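Local coordinates for thioesterase domain-containing protein (Pseudomonas aeruginosa, PDB 3F1T) that is of unknown function but has the hotdog thioesterase fold and probably hydrolyses acyl-CoA thioesters, perhaps 1,4-dihydroxy-2-naphthoyl-CoA, at residues E79-D85 with V133-M139; K98-A104 with R117-D123. All blocks are in the same frame, centred on the assembly; numbering follows the deposited sequence.

In the fold
From the N terminus the chain lays down helix 4-15, the paired strands 26-31 and 34-39, and helix 56-70 before it reaches 79-85, the first segment of contact 1. Strand 83-90 forms one edge of the sheet within the chain; the next, 100-109, turns back through a hairpin into 113-121, and contact 2 (98-104 with 117-123) zips that hairpin near its open end. Strand 130-137 then returns beside 83-85, the last residues running on past 79-82, and closes the long loop of contact 1, within which contact 2 lies entirely. Strands 113-121 and 130-137 are neighbours, so both contacts belong to one antiparallel sheet, their centres about 20 Å apart.

Contact 1: residues E79-D85 with V133-M139; sequences EICPTLD and VGAFMRM
Thr83 and Phe136 face each other as an antiparallel non-hydrogen-bonded pair, and from there strand 83-85 runs against 133-137 at 136° between their directions. Met137 N bonds Pro82 O at 2.8 Å. One step on, the register slips: Leu84 and Asp85 both lie opposite Ala135, a classic beta bulge. Ala135 O takes Leu84 N at 2.7 Å and, weakly, Asp85 N at 3.4 Å, while Ala135 N returns a bond to Asp85 O.

Phe136 and Thr83 send their side chains the same way, side by side. With CG beside its backbone N (chi1 -71°), the phenyl ring brings CE1 to 3.1 Å from Thr83 OG1, which hydrogen-bonds Asp64, and Cys81 O comes up at the ring edge, 3.3 Å from CD1. In this hotdog fold strand 83-90 is one of the two outermost strands of the chain's sheet; at Asp85 it pairs antiparallel with a strand of the second subunit, so the sheet continues across the interface. On the other face, Leu84 lays CD2 against Met137 CB at 3.8 Å, and Arg108 of the third subunit packs on both residues.

Beyond the strand ends, Pro82 and the selenomethionine Met139 cross at about a right angle, CD to CG. Glu79 and Arg138 meet through a water that donates to Glu79 OE2 and accepts from Arg138 NE, lying in the guanidinium plane at its edge; NH1 of the same arginine bonds Thr110 O.

Contact 2: residues K98-A104 with R117-D123; sequences KDVYGFA and RGFAYQD
Tyr121 turns one face of its ring to Tyr101, whose CB sits 3.6 Å from the ring centroid, over the face and displaced toward the hydroxyl end, a CH-pi contact. The crowded chi1 of Tyr121 (67°), with CG between backbone N and carbonyl carbon, swings the ring back over its partner strand. The two tyrosine planes are nearly parallel, 25° apart, but slid so far that the rings barely overlap. Next along the same side, Phe119 and Phe103 meet obliquely: their planes stand at 45°, Phe103 CD1 reaches Phe119 CE2 at 3.5 Å, and Phe103 CB lies over the Phe119 face, off toward its rim.

These four rings line one side of the antiparallel hairpin made by strands 100-109 and 113-121, in the central sheet of the hotdog fold. The opposite side is lined by small residues, Gly102, Ala104, Gly118 and Ala120, and there helix 56-70 packs on Ala104 and on Val100. Backbone bonds join Tyr101 to Tyr121 in both directions, and Phe103 N reaches Phe119 O at 2.9 Å.

Past the strand ends polar groups take over. Gln122 extends its amide so that NE2 bonds Lys98 O at 3.0 Å, from above the carbonyl plane, while OE1 accepts from Glu95 N. Lys98 NZ meets the syn lone pair of Asp123 OD1 at 2.9 Å in a salt bridge, the two side chains crossing at about a right angle, and also pairs with Glu95. A water bridges Asp99 O and Gln122 O, lying at the edge of the Tyr101 ring.

Contact 1: residues E79-D85 with V133-M139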
loop_
_atom_site.group_PDB
_atom_site.type_symbol
_atom_site.label_atom_id
_atom_site.label_comp_id
_atom_site.label_asym_id
_atom_site.label_seq_id
_atom_site.Cartn_x
_atom_site.Cartn_y
_atom_site.Cartn_z
ATOM N N GLU B 79 18.510 15.246 10.593
ATOM C CA GLU B 79 17.605 15.906 9.672
ATOM C C GLU B 79 16.204 15.312 9.744
ATOM O O GLU B 79 16.008 14.192 10.231
ATOM C CB GLU B 79 18.153 15.844 8.247
ATOM C CG GLU B 79 18.374 14.442 7.726
ATOM C CD GLU B 79 18.815 14.415 6.277
ATOM O OE1 GLU B 79 17.965 14.643 5.390
ATOM O OE2 GLU B 79 20.003 14.118 6.024
ATOM N N ILE B 80 15.220 16.107 9.344
ATOM C CA ILE B 80 13.832 15.655 9.321
ATOM C C ILE B 80 13.443 15.279 7.896
ATOM O O ILE B 80 13.627 16.077 6.972
ATOM C CB ILE B 80 12.896 16.744 9.855
ATOM C CG1 ILE B 80 13.158 16.966 11.350
ATOM C CG2 ILE B 80 11.440 16.411 9.550
ATOM C CD1 ILE B 80 12.721 18.322 11.862
ATOM N N CYS B 81 13.033 14.023 7.713
ATOM C CA CYS B 81 12.830 13.427 6.382
ATOM C C CYS B 81 11.337 13.279 6.083
ATOM O O CYS B 81 10.643 12.502 6.743
ATOM C CB CYS B 81 13.497 12.045 6.303
ATOM S SG CYS B 81 15.300 12.024 6.351
ATOM N N PRO B 82 10.832 14.046 5.105
ATOM C CA PRO B 82 9.428 13.982 4.698
ATOM C C PRO B 82 8.986 12.595 4.228
ATOM O O PRO B 82 9.706 11.923 3.501
ATOM C CB PRO B 82 9.346 14.979 3.540
ATOM C CG PRO B 82 10.502 15.906 3.758
ATOM C CD PRO B 82 11.587 15.063 4.349
ATOM N N THR B 83 7.791 12.188 4.660
ATOM C CA THR B 83 7.158 10.938 4.229
ATOM C C THR B 83 6.849 10.979 2.733
ATOM O O THR B 83 6.429 12.015 2.205
ATOM C CB THR B 83 5.862 10.702 5.027
ATOM O OG1 THR B 83 6.157 10.773 6.429
ATOM C CG2 THR B 83 5.241 9.325 4.715
ATOM N N LEU B 84 7.226 9.915 2.031
ATOM C CA LEU B 84 6.864 9.741 0.625
ATOM C C LEU B 84 5.679 8.778 0.476
ATOM O O LEU B 84 4.807 8.979 -0.372
ATOM C CB LEU B 84 8.062 9.217 -0.181
ATOM C CG LEU B 84 9.266 10.160 -0.234
ATOM C CD1 LEU B 84 10.435 9.538 -0.957
ATOM C CD2 LEU B 84 8.882 11.472 -0.854
ATOM N N ASP B 85 5.693 7.702 1.264
ATOM C CA ASP B 85 4.702 6.622 1.156
ATOM C C ASP B 85 4.598 5.926 2.502
ATOM O O ASP B 85 5.594 5.780 3.213
ATOM C CB ASP B 85 5.112 5.603 0.091
ATOM C CG ASP B 85 5.316 6.237 -1.269
ATOM O OD1 ASP B 85 6.499 6.476 -1.651
ATOM O OD2 ASP B 85 4.293 6.474 -1.970
ATOM N N VAL B 133 5.046 -0.070 6.463
ATOM C CA VAL B 133 6.231 0.166 5.629
ATOM C C VAL B 133 6.107 1.585 5.107
ATOM O O VAL B 133 5.001 2.042 4.800
ATOM C CB VAL B 133 6.270 -0.815 4.432
ATOM C CG1 VAL B 133 7.373 -0.443 3.491
ATOM C CG2 VAL B 133 6.455 -2.249 4.921
ATOM N N GLY B 134 7.196 2.340 5.183
ATOM C CA GLY B 134 7.189 3.690 4.637
ATOM C C GLY B 134 8.488 4.043 3.946
ATOM O O GLY B 134 9.503 3.382 4.145
ATOM N N ALA B 135 8.452 5.108 3.159
ATOM C CA ALA B 135 9.634 5.602 2.462
ATOM C C ALA B 135 9.728 7.083 2.732
ATOM O O ALA B 135 8.710 7.770 2.822
ATOM C CB ALA B 135 9.511 5.354 0.963
ATOM N N PHE B 136 10.951 7.575 2.867
ATOM C CA PHE B 136 11.177 8.906 3.379
ATOM C C PHE B 136 12.205 9.614 2.524
ATOM O O PHE B 136 13.188 9.013 2.088
ATOM C CB PHE B 136 11.636 8.829 4.843
ATOM C CG PHE B 136 10.546 8.404 5.784
ATOM C CD1 PHE B 136 9.687 9.342 6.334
ATOM C CD2 PHE B 136 10.296 7.060 6.009
ATOM C CE1 PHE B 136 8.584 8.943 7.071
ATOM C CE2 PHE B 136 9.200 6.653 6.738
ATOM C CZ PHE B 136 8.355 7.594 7.291
HETATM N N MSE B 137 12.039 10.919 2.374
HETATM C CA MSE B 137 12.913 11.686 1.505
HETATM C C MSE B 137 14.044 12.346 2.287
HETATM O O MSE B 137 13.790 13.128 3.190
HETATM C CB MSE B 137 12.091 12.752 0.798
HETATM C CG MSE B 137 12.917 13.680 -0.049
HETATM SE SE MSE B 137 13.026 13.055 -1.888
HETATM C CE MSE B 137 11.724 14.285 -2.682
ATOM N N ARG B 138 15.287 11.976 1.994
ATOM C CA ARG B 138 16.426 12.758 2.461
ATOM C C ARG B 138 16.485 14.070 1.704
ATOM O O ARG B 138 16.863 14.097 0.531
ATOM C CB ARG B 138 17.733 12.005 2.240
ATOM C CG ARG B 138 17.837 10.739 3.040
ATOM C CD ARG B 138 18.944 9.856 2.507
ATOM N NE ARG B 138 20.257 10.361 2.884
ATOM C CZ ARG B 138 21.386 9.673 2.757
ATOM N NH1 ARG B 138 21.372 8.452 2.239
ATOM N NH2 ARG B 138 22.533 10.221 3.124
HETATM N N MSE B 139 16.164 15.165 2.384
HETATM C CA MSE B 139 16.227 16.488 1.763
HETATM C C MSE B 139 17.657 17.033 1.621
HETATM O O MSE B 139 18.609 16.565 2.259
HETATM C CB MSE B 139 15.348 17.484 2.531
HETATM C CG MSE B 139 13.856 17.170 2.485
HETATM SE SE MSE B 139 13.149 16.914 0.662
HETATM C CE MSE B 139 14.051 18.419 -0.277
HETATM O O HOH W 1 20.914 12.783 3.929
#

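Contact 2: residues K98-A104 with R117-D123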
loop_
_atom_site.group_PDB
_atom_site.type_symbol
_atom_site.label_atom_id
_atom_site.label_comp_id
_atom_site.label_asym_id
_atom_site.label_seq_id
_atom_site.Cartn_x
_atom_site.Cartn_y
_atom_site.Cartn_z
ATOM N N LYS B 98 -4.326 -0.525 27.351
ATOM C CA LYS B 98 -2.924 -0.907 27.234
ATOM C C LYS B 98 -2.178 0.043 26.311
ATOM O O LYS B 98 -2.684 0.420 25.258
ATOM C CB LYS B 98 -2.791 -2.351 26.740
ATOM C CG LYS B 98 -2.838 -3.403 27.862
ATOM C CD LYS B 98 -2.681 -4.815 27.321
ATOM C CE LYS B 98 -3.150 -5.827 28.342
ATOM N NZ LYS B 98 -3.167 -7.228 27.806
ATOM N N ASP B 99 -1.000 0.485 26.741
ATOM C CA ASP B 99 -0.162 1.342 25.902
ATOM C C ASP B 99 0.174 0.642 24.590
ATOM O O ASP B 99 0.378 -0.575 24.563
ATOM C CB ASP B 99 1.122 1.729 26.628
ATOM C CG ASP B 99 0.900 2.797 27.680
ATOM O OD1 ASP B 99 -0.213 3.377 27.746
ATOM O OD2 ASP B 99 1.867 3.099 28.406
ATOM N N VAL B 100 0.313 1.427 23.519
ATOM C CA VAL B 100 0.755 0.893 22.228
ATOM C C VAL B 100 2.193 1.291 21.915
ATOM O O VAL B 100 2.544 2.479 21.930
ATOM C CB VAL B 100 -0.181 1.332 21.058
ATOM C CG1 VAL B 100 0.204 0.624 19.753
ATOM C CG2 VAL B 100 -1.630 1.047 21.405
ATOM N N TYR B 101 3.005 0.294 21.569
ATOM C CA TYR B 101 4.377 0.524 21.168
ATOM C C TYR B 101 4.530 0.464 19.657
ATOM O O TYR B 101 3.851 -0.303 18.977
ATOM C CB TYR B 101 5.283 -0.498 21.832
ATOM C CG TYR B 101 5.339 -0.332 23.324
ATOM C CD1 TYR B 101 6.294 0.483 23.911
ATOM C CD2 TYR B 101 4.362 -0.877 24.137
ATOM C CE1 TYR B 101 6.352 0.634 25.278
ATOM C CE2 TYR B 101 4.402 -0.716 25.517
ATOM C CZ TYR B 101 5.377 0.078 26.070
ATOM O OH TYR B 101 5.435 0.235 27.436
ATOM N N GLY B 102 5.382 1.325 19.123
ATOM C CA GLY B 102 5.725 1.248 17.718
ATOM C C GLY B 102 7.200 0.967 17.610
ATOM O O GLY B 102 7.975 1.499 18.387
ATOM N N PHE B 103 7.575 0.050 16.720
ATOM C CA PHE B 103 8.977 -0.176 16.383
ATOM C C PHE B 103 9.179 -0.021 14.876
ATOM O O PHE B 103 8.292 -0.363 14.088
ATOM C CB PHE B 103 9.409 -1.574 16.815
ATOM C CG PHE B 103 10.763 -1.974 16.301
ATOM C CD1 PHE B 103 10.888 -2.681 15.118
ATOM C CD2 PHE B 103 11.911 -1.546 16.943
ATOM C CE1 PHE B 103 12.133 -2.976 14.588
ATOM C CE2 PHE B 103 13.160 -1.877 16.449
ATOM C CZ PHE B 103 13.270 -2.593 15.263
ATOM N N ALA B 104 10.299 0.585 14.486
ATOM C CA ALA B 104 10.702 0.593 13.083
ATOM C C ALA B 104 12.205 0.471 12.895
ATOM O O ALA B 104 12.997 0.929 13.729
ATOM C CB ALA B 104 10.183 1.833 12.378
ATOM N N ARG B 117 10.658 -0.359 7.772
ATOM C CA ARG B 117 9.587 -1.263 8.101
ATOM C C ARG B 117 9.480 -1.339 9.619
ATOM O O ARG B 117 10.495 -1.386 10.316
ATOM C CB ARG B 117 9.903 -2.638 7.519
ATOM C CG ARG B 117 8.774 -3.630 7.645
ATOM C CD ARG B 117 9.012 -4.874 6.775
ATOM N NE ARG B 117 7.866 -5.775 6.858
ATOM C CZ ARG B 117 7.805 -6.834 7.667
ATOM N NH1 ARG B 117 8.910 -7.276 8.274
ATOM N NH2 ARG B 117 6.671 -7.531 7.760
ATOM N N GLY B 118 8.264 -1.513 10.116
ATOM C CA GLY B 118 8.032 -1.626 11.552
ATOM C C GLY B 118 6.645 -2.172 11.870
ATOM O O GLY B 118 5.964 -2.726 11.001
ATOM N N PHE B 119 6.238 -2.060 13.126
ATOM C CA PHE B 119 4.964 -2.643 13.537
ATOM C C PHE B 119 4.510 -2.014 14.847
ATOM O O PHE B 119 5.312 -1.378 15.526
ATOM C CB PHE B 119 5.070 -4.178 13.643
ATOM C CG PHE B 119 6.191 -4.656 14.523
ATOM C CD1 PHE B 119 5.964 -4.924 15.872
ATOM C CD2 PHE B 119 7.472 -4.792 14.025
ATOM C CE1 PHE B 119 6.997 -5.265 16.718
ATOM C CE2 PHE B 119 8.509 -5.195 14.849
ATOM C CZ PHE B 119 8.265 -5.450 16.208
ATOM N N ALA B 120 3.196 -1.977 15.053
ATOM C CA ALA B 120 2.633 -1.685 16.358
ATOM C C ALA B 120 2.351 -2.951 17.158
ATOM O O ALA B 120 1.896 -3.958 16.615
ATOM C CB ALA B 120 1.369 -0.850 16.223
ATOM N N TYR B 121 2.452 -2.834 18.474
ATOM C CA TYR B 121 2.183 -3.961 19.350
ATOM C C TYR B 121 1.915 -3.449 20.762
ATOM O O TYR B 121 2.046 -2.259 21.028
ATOM C CB TYR B 121 3.363 -4.943 19.323
ATOM C CG TYR B 121 4.633 -4.383 19.923
ATOM C CD1 TYR B 121 4.953 -4.648 21.243
ATOM C CD2 TYR B 121 5.403 -3.440 19.243
ATOM C CE1 TYR B 121 6.081 -4.120 21.825
ATOM C CE2 TYR B 121 6.559 -2.930 19.808
ATOM C CZ TYR B 121 6.874 -3.263 21.116
ATOM O OH TYR B 121 7.975 -2.739 21.750
ATOM N N GLN B 122 1.458 -4.325 21.641
ATOM C CA GLN B 122 1.158 -3.917 22.997
ATOM C C GLN B 122 1.960 -4.685 24.019
ATOM O O GLN B 122 2.847 -4.121 24.660
ATOM C CB GLN B 122 -0.335 -3.975 23.280
ATOM C CG GLN B 122 -1.039 -2.759 22.733
ATOM C CD GLN B 122 -2.531 -2.875 22.815
ATOM O OE1 GLN B 122 -3.115 -3.871 22.398
ATOM N NE2 GLN B 122 -3.168 -1.849 23.367
ATOM N N ASP B 123 1.678 -5.971 24.167
ATOM C CA ASP B 123 2.312 -6.743 25.228
ATOM C C ASP B 123 3.688 -7.219 24.787
ATOM O O ASP B 123 4.712 -6.700 25.243
ATOM C CB ASP B 123 1.441 -7.929 25.635
ATOM C CG ASP B 123 0.376 -7.546 26.634
ATOM O OD1 ASP B 123 -0.705 -8.175 26.603
ATOM O OD2 ASP B 123 0.597 -6.583 27.407
HETATM O O HOH W 2 1.450 -2.244 26.413
#